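Local atomic coordinates of YCAC GENE product (Escherichia coli, PDB entry 1YAC), a protein that is probably a hydrolase of the isochorismatase family, of unknown specificity, that assembles as an octamer. Residues N89-E94 with I127-D132. Sequence-based numbering, arbitrary orientation.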
loop_
_atom_site.group_PDB
_atom_site.type_symbol
_atom_site.label_atom_id
_atom_site.label_comp_id
_atom_site.label_asym_id
_atom_site.label_seq_id
_atom_site.Cartn_x
_atom_site.Cartn_y
_atom_site.Cartn_z
ATOM N N ASN A 89 -18.949 -21.703 17.020
ATOM C CA ASN A 89 -17.862 -21.590 18.007
ATOM C C ASN A 89 -17.572 -23.051 18.422
ATOM O O ASN A 89 -18.454 -23.740 18.952
ATOM C CB ASN A 89 -18.322 -20.801 19.231
ATOM C CG ASN A 89 -17.276 -20.768 20.323
ATOM O OD1 ASN A 89 -16.210 -21.364 20.208
ATOM N ND2 ASN A 89 -17.569 -20.045 21.385
ATOM N N ALA A 90 -16.359 -23.537 18.139
ATOM C CA ALA A 90 -15.964 -24.903 18.483
ATOM C C ALA A 90 -16.154 -25.205 19.963
ATOM O O ALA A 90 -16.433 -26.350 20.337
ATOM C CB ALA A 90 -14.510 -25.153 18.098
ATOM N N TRP A 91 -15.998 -24.182 20.804
ATOM C CA TRP A 91 -16.171 -24.353 22.243
ATOM C C TRP A 91 -17.597 -24.753 22.619
ATOM O O TRP A 91 -17.816 -25.258 23.705
ATOM C CB TRP A 91 -15.758 -23.099 23.012
ATOM C CG TRP A 91 -15.198 -23.445 24.357
ATOM C CD1 TRP A 91 -15.869 -23.458 25.556
ATOM C CD2 TRP A 91 -13.855 -23.856 24.648
ATOM N NE1 TRP A 91 -15.023 -23.851 26.567
ATOM C CE2 TRP A 91 -13.784 -24.102 26.037
ATOM C CE3 TRP A 91 -12.703 -24.040 23.863
ATOM C CZ2 TRP A 91 -12.600 -24.524 26.662
ATOM C CZ3 TRP A 91 -11.533 -24.455 24.484
ATOM C CH2 TRP A 91 -11.490 -24.693 25.871
ATOM N N ASP A 92 -18.562 -24.487 21.741
ATOM C CA ASP A 92 -19.953 -24.869 21.982
ATOM C C ASP A 92 -20.189 -26.351 21.690
ATOM O O ASP A 92 -21.267 -26.879 21.974
ATOM C CB ASP A 92 -20.902 -24.024 21.134
ATOM C CG ASP A 92 -21.142 -22.643 21.719
ATOM O OD1 ASP A 92 -21.000 -22.474 22.951
ATOM O OD2 ASP A 92 -21.478 -21.721 20.948
ATOM N N ASN A 93 -19.195 -27.013 21.100
ATOM C CA ASN A 93 -19.285 -28.443 20.786
ATOM C C ASN A 93 -18.705 -29.201 21.984
ATOM O O ASN A 93 -17.535 -29.029 22.339
ATOM C CB ASN A 93 -18.491 -28.753 19.504
ATOM C CG ASN A 93 -18.512 -30.234 19.131
ATOM O OD1 ASN A 93 -17.907 -31.066 19.815
ATOM N ND2 ASN A 93 -19.173 -30.564 18.024
ATOM N N GLU A 94 -19.522 -30.027 22.625
ATOM C CA GLU A 94 -19.080 -30.777 23.806
ATOM C C GLU A 94 -17.880 -31.706 23.578
ATOM O O GLU A 94 -16.993 -31.811 24.440
ATOM C CB GLU A 94 -20.257 -31.546 24.397
ATOM C CG GLU A 94 -21.377 -30.630 24.863
ATOM C CD GLU A 94 -22.522 -31.380 25.526
ATOM O OE1 GLU A 94 -23.033 -32.351 24.921
ATOM O OE2 GLU A 94 -22.913 -30.987 26.648
ATOM N N ILE A 127 -10.461 -18.469 27.346
ATOM C CA ILE A 127 -9.945 -17.505 28.315
ATOM C C ILE A 127 -10.911 -17.463 29.501
ATOM O O ILE A 127 -10.475 -17.504 30.660
ATOM C CB ILE A 127 -9.776 -16.084 27.682
ATOM C CG1 ILE A 127 -8.541 -16.065 26.772
ATOM C CG2 ILE A 127 -9.663 -14.993 28.772
ATOM C CD1 ILE A 127 -8.424 -14.817 25.911
ATOM N N GLU A 128 -12.213 -17.447 29.225
ATOM C CA GLU A 128 -13.195 -17.424 30.315
ATOM C C GLU A 128 -13.063 -18.679 31.183
ATOM O O GLU A 128 -13.260 -18.632 32.393
ATOM C CB GLU A 128 -14.625 -17.326 29.783
ATOM C CG GLU A 128 -15.672 -17.420 30.889
ATOM C CD GLU A 128 -17.095 -17.238 30.396
ATOM O OE1 GLU A 128 -17.318 -16.488 29.421
ATOM O OE2 GLU A 128 -18.006 -17.830 31.011
ATOM N N GLU A 129 -12.722 -19.799 30.556
ATOM C CA GLU A 129 -12.554 -21.056 31.278
ATOM C C GLU A 129 -11.240 -21.138 32.059
ATOM O O GLU A 129 -11.008 -22.109 32.771
ATOM C CB GLU A 129 -12.685 -22.251 30.328
ATOM C CG GLU A 129 -14.099 -22.480 29.812
ATOM C CD GLU A 129 -14.612 -23.890 30.072
ATOM O OE1 GLU A 129 -14.084 -24.575 30.969
ATOM O OE2 GLU A 129 -15.562 -24.319 29.387
ATOM N N GLY A 130 -10.378 -20.135 31.922
ATOM C CA GLY A 130 -9.130 -20.142 32.658
ATOM C C GLY A 130 -7.887 -20.592 31.927
ATOM O O GLY A 130 -6.821 -20.693 32.535
ATOM N N PHE A 131 -7.991 -20.863 30.632
ATOM C CA PHE A 131 -6.811 -21.283 29.873
ATOM C C PHE A 131 -5.935 -20.092 29.468
ATOM O O PHE A 131 -6.411 -18.958 29.368
ATOM C CB PHE A 131 -7.229 -22.008 28.586
ATOM C CG PHE A 131 -7.821 -23.372 28.810
ATOM C CD1 PHE A 131 -7.005 -24.499 28.848
ATOM C CD2 PHE A 131 -9.199 -23.534 28.942
ATOM C CE1 PHE A 131 -7.561 -25.775 29.009
ATOM C CE2 PHE A 131 -9.762 -24.795 29.103
ATOM C CZ PHE A 131 -8.938 -25.916 29.135
ATOM N N ASP A 132 -4.654 -20.350 29.255
ATOM C CA ASP A 132 -3.743 -19.322 28.770
ATOM C C ASP A 132 -3.781 -19.527 27.264
ATOM O O ASP A 132 -3.394 -20.579 26.771
ATOM C CB ASP A 132 -2.343 -19.536 29.329
ATOM C CG ASP A 132 -2.271 -19.186 30.790
ATOM O OD1 ASP A 132 -2.963 -18.220 31.183
ATOM O OD2 ASP A 132 -1.572 -19.888 31.546
#
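Trp-91 presents the edge of its indole to two side chains at once, the carboxylate of Glu-129 at the pyrrole nitrogen and the ring of Phe-131 at the far end of the benzo ring. The polar half is a hydrogen bond from NE1 of Trp-91 to OE2 of Glu-129, 2.9 Å long and nearly straight at 172°. The acceptor lies almost exactly in the indole plane, yet the N-H meets OE2 from above the carboxylate plane; the two flat groups are turned 74° apart. A bend at chi2 swings the carboxylate of Glu-129 to this edge, and CG of Glu-129 also lies 3.6 Å from NE1 of Trp-91. The second oxygen, OE1, forms a salt bridge with Lys-101 of helix 94-102, so both oxygens have a partner. In the three-layer alpha-beta-alpha sandwich, the contact joins the loop leading into helix 94-102 to the turn between helix 115-128 and strand 132-136. Gly-130, at positive phi, closes that helix in a Schellman motif. Beyond it, CE2 of Phe-131 approaches CH2 of Trp-91 to 3.7 Å. The two six-membered rings are inclined at 75°, an oblique pairing. On the other segment, Asn-89 OD1 accepts a hydrogen bond from the backbone N of Trp-91 (2.9 Å), an Asx turn, while ND2 of Asn-89 is hydrogen-bonded to OG of Ser-125 in helix 115-128.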